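Local coordinates for small ribosomal subunit protein bS6 (Thermotoga maritima, PDB 1VMB) that probably binds 16S ribosomal RNA together with protein bS18, as a structural constituent of the small ribosomal subunit, at residues E37-R42 / T100-R105; Q91-F96 / W106-R111; K45-E48 / K54-K57. One frame throughout, in Å; residues are numbered along the deposited sequence. Where two conformers were deposited one is given.

Contact 1: residues E37-R42 / T100-R105; sequences ENLVER and TPEIIR
Leu39 of the helix meets Thr100 and Glu102 of the turn that leads into edge strand 103-110, and through them one layer of the ferredoxin-like (split beta-alpha-beta) fold of S6 closes on the other: helix 33-51 packs on one face of the four-stranded antiparallel sheet. The leucine does its work by dividing its two methyls. CD2 reaches the methyl of the threonine, Leu39 CD2 to Thr100 CG2 being 3.7 Å, and the two side chains run past each other in opposite directions. The other branch touches the base of the glutamate, with Leu39 CD1 3.7 Å from Glu102 CB and the side chains crossing nearly at right angles. The contact is therefore wholly apolar, although two of its three residues carry polar groups. Thr100 can offer its methyl because CG2 lies anti to the backbone N while OG1 turns to the carbonyl oxygen of Phe96, to which it is hydrogen-bonded. Further out, Ile27 of strand 19-27 also touches Leu39, and Glu102 is tied by a backbone hydrogen bond to Ala28. The receiving surface itself is shaped by a type I turn from Thr100 to Ile103, closed by Ile103 N bonding to Thr100 O at 3.0 Å.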
loop_
_atom_site.group_PDB
_atom_site.type_symbol
_atom_site.label_atom_id
_atom_site.label_comp_id
_atom_site.label_asym_id
_atom_site.label_seq_id
_atom_site.Cartn_x
_atom_site.Cartn_y
_atom_site.Cartn_z
ATOM N N GLU A 37 6.968 -11.431 -1.333
ATOM C CA GLU A 37 7.362 -10.596 -2.457
ATOM C C GLU A 37 6.340 -10.660 -3.616
ATOM O O GLU A 37 5.956 -9.629 -4.200
ATOM C CB GLU A 37 8.766 -10.955 -2.936
ATOM C CG GLU A 37 9.872 -10.644 -1.922
ATOM C CD GLU A 37 9.894 -9.211 -1.402
ATOM O OE1 GLU A 37 9.350 -8.270 -2.044
ATOM O OE2 GLU A 37 10.489 -9.006 -0.319
ATOM N N ASN A 38 5.822 -11.840 -3.855
ATOM C CA ASN A 38 4.739 -11.989 -4.849
ATOM C C ASN A 38 3.503 -11.175 -4.487
ATOM O O ASN A 38 2.887 -10.616 -5.391
ATOM C CB ASN A 38 4.307 -13.443 -5.006
ATOM C CG ASN A 38 5.363 -14.322 -5.574
ATOM O OD1 ASN A 38 6.444 -13.862 -5.996
ATOM N ND2 ASN A 38 5.101 -15.651 -5.549
ATOM N N LEU A 39 3.124 -11.127 -3.207
ATOM C CA LEU A 39 1.945 -10.336 -2.774
ATOM C C LEU A 39 2.193 -8.876 -3.065
ATOM O O LEU A 39 1.309 -8.122 -3.530
ATOM C CB LEU A 39 1.636 -10.536 -1.289
ATOM C CG LEU A 39 0.723 -11.747 -0.979
ATOM C CD1 LEU A 39 0.864 -12.118 0.501
ATOM C CD2 LEU A 39 -0.759 -11.403 -1.366
ATOM N N VAL A 40 3.407 -8.422 -2.783
ATOM C CA VAL A 40 3.768 -7.040 -3.150
ATOM C C VAL A 40 3.532 -6.767 -4.643
ATOM O O VAL A 40 2.941 -5.720 -5.001
ATOM C CB VAL A 40 5.195 -6.704 -2.730
ATOM C CG1 VAL A 40 5.551 -5.269 -3.245
ATOM C CG2 VAL A 40 5.307 -6.749 -1.193
ATOM N N GLU A 41 3.977 -7.683 -5.473
ATOM C CA GLU A 41 3.826 -7.571 -6.934
ATOM C C GLU A 41 2.341 -7.562 -7.305
ATOM O O GLU A 41 1.941 -6.802 -8.212
ATOM C CB GLU A 41 4.626 -8.641 -7.604
ATOM C CG GLU A 41 6.144 -8.522 -7.430
ATOM C CD GLU A 41 6.697 -7.180 -7.910
ATOM O OE1 GLU A 41 6.271 -6.682 -8.978
ATOM O OE2 GLU A 41 7.549 -6.592 -7.191
ATOM N N ARG A 42 1.514 -8.322 -6.583
ATOM C CA ARG A 42 0.090 -8.352 -6.886
ATOM C C ARG A 42 -0.533 -7.007 -6.549
ATOM O O ARG A 42 -1.326 -6.474 -7.331
ATOM C CB ARG A 42 -0.621 -9.446 -6.120
ATOM C CG ARG A 42 -0.224 -10.800 -6.586
ATOM C CD ARG A 42 -1.054 -11.852 -5.867
ATOM N NE ARG A 42 -0.740 -13.215 -6.290
ATOM C CZ ARG A 42 0.067 -13.979 -5.577
ATOM N NH1 ARG A 42 0.632 -13.496 -4.441
ATOM N NH2 ARG A 42 0.329 -15.199 -5.950
ATOM N N THR A 100 -7.751 -10.865 0.883
ATOM C CA THR A 100 -6.416 -11.380 1.024
ATOM C C THR A 100 -5.990 -11.480 2.467
ATOM O O THR A 100 -5.415 -10.535 2.975
ATOM C CB THR A 100 -5.482 -10.412 0.270
ATOM O OG1 THR A 100 -5.876 -10.365 -1.110
ATOM C CG2 THR A 100 -4.029 -10.952 0.243
ATOM N N PRO A 101 -6.306 -12.590 3.142
ATOM C CA PRO A 101 -6.049 -12.721 4.588
ATOM C C PRO A 101 -4.585 -12.681 4.998
ATOM O O PRO A 101 -4.288 -12.424 6.166
ATOM C CB PRO A 101 -6.642 -14.062 4.928
ATOM C CG PRO A 101 -6.803 -14.770 3.671
ATOM C CD PRO A 101 -7.093 -13.726 2.633
ATOM N N GLU A 102 -3.689 -12.960 4.081
ATOM C CA GLU A 102 -2.277 -12.854 4.334
ATOM C C GLU A 102 -1.866 -11.412 4.640
ATOM O O GLU A 102 -0.822 -11.199 5.256
ATOM C CB GLU A 102 -1.523 -13.346 3.116
ATOM C CG GLU A 102 -1.701 -14.835 2.865
ATOM C CD GLU A 102 -2.941 -15.210 2.051
ATOM O OE1 GLU A 102 -3.727 -14.345 1.578
ATOM O OE2 GLU A 102 -3.135 -16.437 1.882
ATOM N N ILE A 103 -2.618 -10.449 4.124
ATOM C CA ILE A 103 -2.430 -9.049 4.500
ATOM C C ILE A 103 -3.301 -8.839 5.767
ATOM O O ILE A 103 -4.566 -8.800 5.694
ATOM C CB ILE A 103 -2.811 -8.088 3.343
ATOM C CG1 ILE A 103 -1.772 -8.256 2.211
ATOM C CG2 ILE A 103 -2.927 -6.665 3.858
ATOM C CD1 ILE A 103 -2.096 -7.566 0.917
ATOM N N ILE A 104 -2.644 -8.641 6.930
ATOM C CA ILE A 104 -3.301 -8.528 8.227
ATOM C C ILE A 104 -3.685 -7.095 8.646
ATOM O O ILE A 104 -4.504 -6.891 9.540
ATOM C CB ILE A 104 -2.469 -9.233 9.345
ATOM C CG1 ILE A 104 -1.055 -8.651 9.452
ATOM C CG2 ILE A 104 -2.436 -10.749 9.063
ATOM C CD1 ILE A 104 -0.306 -9.048 10.611
ATOM N N ARG A 105 -3.106 -6.128 7.969
ATOM C CA ARG A 105 -3.492 -4.744 8.196
ATOM C C ARG A 105 -3.167 -3.926 6.965
ATOM O O ARG A 105 -2.133 -4.158 6.321
ATOM C CB ARG A 105 -2.829 -4.168 9.446
ATOM C CG ARG A 105 -2.976 -2.628 9.451
ATOM C CD ARG A 105 -3.294 -1.960 10.674
ATOM N NE ARG A 105 -3.695 -0.577 10.296
ATOM C CZ ARG A 105 -4.913 -0.100 10.441
ATOM N NH1 ARG A 105 -5.880 -0.883 10.912
ATOM N NH2 ARG A 105 -5.156 1.159 10.089
#

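Contact 2: residues Q91-F96 / W106-R111; sequences QELENF and WQTFRR
Glu94 and Trp106 are brought together by their torsions: the glutamate holds CG anti to its own N (chi1 175°) and then bends at chi2, while the indole stands between backbone N and carbonyl carbon (chi1 68°), reaching from strand 103-110 to helix 91-98. The result is a hydrogen bond from Trp106 NE1 to Glu94 OE1 of 2.8 Å. It is bent rather than straight, 151° at the hydrogen, and the donor comes from above the carboxylate plane. The carboxylate is turned steeply against the indole plane, and OE1 lies slightly out of that plane. Glu94 OE2 sits at the ring edge, 3.5 Å from Trp106 CZ2, and also forms a salt bridge with Arg98. A water donates to Glu94 OE1 at 3.0 Å and is also hydrogen-bonded to Thr108 OG1, whose hydroxyl is further bonded to Ser23. Tyr97 stacks on the indole and probably helps to fix its position. A phenylalanine in place of Trp106 would probably leave Glu94 OE1 without its indole donor and weaken the tie between helix and strand. In this helix-on-sheet interface of the S6 fold, three donors share the carboxylate, indole N-H, water and arginine, an environment likely to favour its ionised form.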
loop_
_atom_site.group_PDB
_atom_site.type_symbol
_atom_site.label_atom_id
_atom_site.label_comp_id
_atom_site.label_asym_id
_atom_site.label_seq_id
_atom_site.Cartn_x
_atom_site.Cartn_y
_atom_site.Cartn_z
ATOM N N GLN A 91 -11.525 1.864 -4.757
ATOM C CA GLN A 91 -12.126 0.641 -4.200
ATOM C C GLN A 91 -11.528 -0.671 -4.742
ATOM O O GLN A 91 -11.609 -1.723 -4.071
ATOM C CB GLN A 91 -13.618 0.640 -4.454
ATOM C CG GLN A 91 -13.962 0.386 -5.905
ATOM C CD GLN A 91 -13.835 1.607 -6.857
ATOM O OE1 GLN A 91 -13.525 2.768 -6.428
ATOM N NE2 GLN A 91 -14.143 1.354 -8.139
ATOM N N GLU A 92 -10.910 -0.620 -5.929
ATOM C CA GLU A 92 -10.237 -1.772 -6.496
ATOM C C GLU A 92 -9.134 -2.263 -5.566
ATOM O O GLU A 92 -8.904 -3.457 -5.393
ATOM C CB GLU A 92 -9.683 -1.468 -7.899
ATOM C CG GLU A 92 -10.727 -1.188 -8.926
ATOM C CD GLU A 92 -11.517 -2.398 -9.387
ATOM O OE1 GLU A 92 -11.184 -3.556 -9.046
ATOM O OE2 GLU A 92 -12.475 -2.165 -10.126
ATOM N N LEU A 93 -8.418 -1.325 -4.975
ATOM C CA LEU A 93 -7.352 -1.686 -4.054
ATOM C C LEU A 93 -7.911 -2.157 -2.738
ATOM O O LEU A 93 -7.530 -3.214 -2.230
ATOM C CB LEU A 93 -6.431 -0.506 -3.875
ATOM C CG LEU A 93 -5.292 -0.661 -2.868
ATOM C CD1 LEU A 93 -4.323 -1.735 -3.285
ATOM C CD2 LEU A 93 -4.544 0.656 -2.700
ATOM N N GLU A 94 -8.875 -1.431 -2.211
ATOM C CA GLU A 94 -9.508 -1.840 -0.983
ATOM C C GLU A 94 -10.085 -3.224 -1.057
ATOM O O GLU A 94 -9.910 -4.059 -0.144
ATOM C CB GLU A 94 -10.584 -0.820 -0.665
ATOM C CG GLU A 94 -11.417 -1.174 0.538
ATOM C CD GLU A 94 -10.716 -0.996 1.866
ATOM O OE1 GLU A 94 -9.650 -0.342 1.916
ATOM O OE2 GLU A 94 -11.294 -1.511 2.864
ATOM N N ASN A 95 -10.763 -3.505 -2.163
ATOM C CA ASN A 95 -11.373 -4.833 -2.373
ATOM C C ASN A 95 -10.356 -5.953 -2.508
ATOM O O ASN A 95 -10.596 -7.066 -2.019
ATOM C CB ASN A 95 -12.330 -4.798 -3.546
ATOM C CG ASN A 95 -13.601 -4.044 -3.214
ATOM O OD1 ASN A 95 -13.841 -3.679 -2.059
ATOM N ND2 ASN A 95 -14.413 -3.809 -4.213
ATOM N N PHE A 96 -9.209 -5.713 -3.133
ATOM C CA PHE A 96 -8.103 -6.710 -3.121
ATOM C C PHE A 96 -7.693 -7.023 -1.680
ATOM O O PHE A 96 -7.588 -8.173 -1.266
ATOM C CB PHE A 96 -6.867 -6.218 -3.909
ATOM C CG PHE A 96 -5.719 -7.176 -3.823
ATOM C CD1 PHE A 96 -5.759 -8.284 -4.562
ATOM C CD2 PHE A 96 -4.642 -6.934 -2.969
ATOM C CE1 PHE A 96 -4.720 -9.213 -4.482
ATOM C CE2 PHE A 96 -3.612 -7.893 -2.849
ATOM C CZ PHE A 96 -3.695 -9.007 -3.628
ATOM N N TRP A 106 -4.026 -2.938 6.637
ATOM C CA TRP A 106 -3.641 -1.981 5.592
ATOM C C TRP A 106 -4.259 -0.632 5.928
ATOM O O TRP A 106 -5.201 -0.519 6.732
ATOM C CB TRP A 106 -4.140 -2.389 4.196
ATOM C CG TRP A 106 -5.607 -2.329 4.004
ATOM C CD1 TRP A 106 -6.358 -1.279 3.510
ATOM C CD2 TRP A 106 -6.549 -3.354 4.343
ATOM N NE1 TRP A 106 -7.691 -1.626 3.512
ATOM C CE2 TRP A 106 -7.817 -2.924 3.940
ATOM C CE3 TRP A 106 -6.409 -4.682 4.797
ATOM C CZ2 TRP A 106 -8.950 -3.722 4.105
ATOM C CZ3 TRP A 106 -7.519 -5.434 4.979
ATOM C CH2 TRP A 106 -8.767 -4.971 4.612
ATOM N N GLN A 107 -3.759 0.370 5.255
ATOM C CA GLN A 107 -4.357 1.691 5.373
ATOM C C GLN A 107 -4.001 2.487 4.137
ATOM O O GLN A 107 -2.862 2.473 3.692
ATOM C CB GLN A 107 -3.852 2.338 6.641
ATOM C CG GLN A 107 -2.383 2.260 6.748
ATOM C CD GLN A 107 -1.892 2.484 8.118
ATOM O OE1 GLN A 107 -2.393 1.853 9.034
ATOM N NE2 GLN A 107 -0.855 3.330 8.265
ATOM N N THR A 108 -4.963 3.255 3.630
ATOM C CA THR A 108 -4.748 4.012 2.454
ATOM C C THR A 108 -5.194 5.448 2.644
ATOM O O THR A 108 -6.337 5.703 3.062
ATOM C CB THR A 108 -5.540 3.377 1.316
ATOM O OG1 THR A 108 -5.080 2.010 1.092
ATOM C CG2 THR A 108 -5.302 4.166 0.024
ATOM N N PHE A 109 -4.309 6.375 2.331
ATOM C CA PHE A 109 -4.545 7.793 2.594
ATOM C C PHE A 109 -4.203 8.664 1.419
ATOM O O PHE A 109 -3.100 8.543 0.831
ATOM C CB PHE A 109 -3.706 8.318 3.780
ATOM C CG PHE A 109 -3.903 7.565 5.079
ATOM C CD1 PHE A 109 -5.007 7.844 5.886
ATOM C CD2 PHE A 109 -2.965 6.678 5.540
ATOM C CE1 PHE A 109 -5.165 7.175 7.121
ATOM C CE2 PHE A 109 -3.120 6.020 6.775
ATOM C CZ PHE A 109 -4.245 6.252 7.512
ATOM N N ARG A 110 -5.063 9.636 1.180
ATOM C CA ARG A 110 -4.697 10.711 0.255
ATOM C C ARG A 110 -3.688 11.674 0.892
ATOM O O ARG A 110 -3.868 12.155 2.024
ATOM C CB ARG A 110 -5.896 11.482 -0.238
ATOM C CG ARG A 110 -5.545 12.456 -1.355
ATOM C CD ARG A 110 -6.785 12.964 -2.027
ATOM N NE ARG A 110 -6.538 14.172 -2.794
ATOM C CZ ARG A 110 -7.496 14.981 -3.185
ATOM N NH1 ARG A 110 -8.764 14.739 -2.886
ATOM N NH2 ARG A 110 -7.194 16.104 -3.843
ATOM N N ARG A 111 -2.600 11.896 0.175
ATOM C CA ARG A 111 -1.512 12.711 0.679
ATOM C C ARG A 111 -1.651 14.148 0.200
ATOM O O ARG A 111 -0.916 14.617 -0.682
ATOM C CB ARG A 111 -0.175 12.116 0.268
ATOM C CG ARG A 111 0.149 10.783 1.017
ATOM C CD ARG A 111 0.441 10.982 2.520
ATOM N NE ARG A 111 1.562 11.891 2.730
ATOM C CZ ARG A 111 2.849 11.538 2.881
ATOM N NH1 ARG A 111 3.227 10.265 2.980
ATOM N NH2 ARG A 111 3.761 12.481 3.031
HETATM O O HOH W 1 -7.202 0.575 0.387
#

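Contact 3: residues K45-E48 / K54-K57; sequences KIIE and KIDK
A water joins the side chain of Glu48 to the backbone of Ile55, although no direct hydrogen bond links the two segments. It donates to Glu48 OE2 at 3.0 Å and accepts from Ile55 N at 2.8 Å, so that a strand N-H is linked to a helix carboxylate through one intervening molecule. The extended glutamate lies across the end of Ile55 at about a right angle. Glu48 OE2 is 3.9 Å from Ile55 CD1, and the same methyl is 4.0 Å from Glu48 CG, so the isoleucine tip rests against both the aliphatic and the acidic parts of the side chain. Helix 33-51 and strand 54-66 follow each other closely in the chain, and here the helix packs on the four-stranded antiparallel sheet of S6 at one of its edge strands. Ile47 adds a purely apolar touch. Its CG2, anti to the backbone N, meets the CG1 branch of Ile55, with Ile47 CG2 to Ile55 CG1 at 3.9 Å and the two side chains again nearly perpendicular. Ile81 and Phe83 of strand 73-85 and Leu93 of helix 91-98 also touch Ile47, which places it in the core beneath the helix. Just beyond Ile55, Asp56 and Lys57 both face Tyr82 in a classic beta bulge, and the carboxylate of Asp56 forms a salt bridge with Arg84.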
loop_
_atom_site.group_PDB
_atom_site.type_symbol
_atom_site.label_atom_id
_atom_site.label_comp_id
_atom_site.label_asym_id
_atom_site.label_seq_id
_atom_site.Cartn_x
_atom_site.Cartn_y
_atom_site.Cartn_z
ATOM N N LYS A 45 0.276 -4.535 -9.254
ATOM C CA LYS A 45 -0.544 -4.771 -10.435
ATOM C C LYS A 45 -2.004 -4.340 -10.253
ATOM O O LYS A 45 -2.659 -3.802 -11.193
ATOM C CB LYS A 45 -0.473 -6.246 -10.827
ATOM C CG LYS A 45 0.823 -6.622 -11.592
ATOM C CD LYS A 45 0.901 -5.920 -12.908
ATOM C CE LYS A 45 2.037 -6.386 -13.700
ATOM N NZ LYS A 45 1.998 -5.880 -15.106
ATOM N N ILE A 46 -2.539 -4.520 -9.057
ATOM C CA ILE A 46 -3.891 -4.012 -8.765
ATOM C C ILE A 46 -3.958 -2.468 -8.923
ATOM O O ILE A 46 -4.892 -1.932 -9.550
ATOM C CB ILE A 46 -4.365 -4.411 -7.367
ATOM C CG1 ILE A 46 -4.559 -5.933 -7.297
ATOM C CG2 ILE A 46 -5.625 -3.676 -6.998
ATOM C CD1 ILE A 46 -5.694 -6.426 -8.050
ATOM N N ILE A 47 -2.987 -1.776 -8.341
ATOM C CA ILE A 47 -2.893 -0.322 -8.519
ATOM C C ILE A 47 -2.737 0.062 -10.004
ATOM O O ILE A 47 -3.468 0.962 -10.498
ATOM C CB ILE A 47 -1.790 0.273 -7.614
ATOM C CG1 ILE A 47 -2.150 0.104 -6.132
ATOM C CG2 ILE A 47 -1.523 1.757 -7.943
ATOM C CD1 ILE A 47 -0.933 0.246 -5.222
ATOM N N GLU A 48 -1.831 -0.577 -10.757
ATOM C CA GLU A 48 -1.611 -0.242 -12.142
ATOM C C GLU A 48 -2.819 -0.497 -13.061
ATOM O O GLU A 48 -3.201 0.377 -13.856
ATOM C CB GLU A 48 -0.327 -0.923 -12.660
ATOM C CG GLU A 48 0.930 -0.401 -11.951
ATOM C CD GLU A 48 2.222 -1.191 -12.185
ATOM O OE1 GLU A 48 2.124 -2.405 -12.443
ATOM O OE2 GLU A 48 3.312 -0.539 -12.134
ATOM N N LYS A 54 -0.524 5.392 -11.232
ATOM C CA LYS A 54 0.876 5.402 -11.586
ATOM C C LYS A 54 1.675 5.298 -10.318
ATOM O O LYS A 54 1.480 6.084 -9.415
ATOM C CB LYS A 54 1.211 6.692 -12.293
ATOM C CG LYS A 54 2.659 6.852 -12.697
ATOM N N ILE A 55 2.512 4.270 -10.210
ATOM C CA ILE A 55 3.288 4.075 -8.996
ATOM C C ILE A 55 4.536 4.972 -9.003
ATOM O O ILE A 55 5.310 4.929 -9.948
ATOM C CB ILE A 55 3.659 2.647 -8.862
ATOM C CG1 ILE A 55 2.349 1.820 -8.644
ATOM C CG2 ILE A 55 4.585 2.464 -7.653
ATOM C CD1 ILE A 55 2.538 0.288 -8.377
ATOM N N ASP A 56 4.729 5.723 -7.921
ATOM C CA ASP A 56 5.878 6.625 -7.756
ATOM C C ASP A 56 7.028 6.036 -6.974
ATOM O O ASP A 56 8.196 6.343 -7.251
ATOM C CB ASP A 56 5.427 7.899 -7.062
ATOM C CG ASP A 56 4.610 8.766 -7.969
ATOM O OD1 ASP A 56 4.940 8.830 -9.173
ATOM O OD2 ASP A 56 3.624 9.396 -7.562
ATOM N N LYS A 57 6.712 5.177 -6.024
ATOM C CA LYS A 57 7.682 4.612 -5.095
ATOM C C LYS A 57 7.080 3.435 -4.351
ATOM O O LYS A 57 5.903 3.497 -3.946
ATOM C CB LYS A 57 8.075 5.666 -4.056
ATOM C CG LYS A 57 9.268 5.292 -3.222
ATOM C CD LYS A 57 9.730 6.356 -2.292
ATOM C CE LYS A 57 11.032 5.946 -1.588
ATOM N NZ LYS A 57 11.283 6.794 -0.367
HETATM O O HOH W 2 3.069 2.467 -12.336
#

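Overall arrangement
From the N terminus the chain passes along strand 19-27 into helix 33-51, which opens contact 1 at 37-42 and, farther along, contact 3 at 45-48. Contact 3 closes first, over a short connection into edge strand 54-66, and so falls wholly within the long loop that contact 1 completes at 100-105. Contact 2 opens on helix 91-98 before that closure and ends after it, on strand 103-110; contacts 1 and 2 therefore cross, whereas 3 and 2 follow in series. Helix 33-51 is thereby tied to edge strand 54-66 and to the turn leading into strand 103-110, and helix 91-98 to strand 103-110. Phe96 packs against Arg42 and Ile103 of contact 1 and Ile46 of contact 3, joining the three.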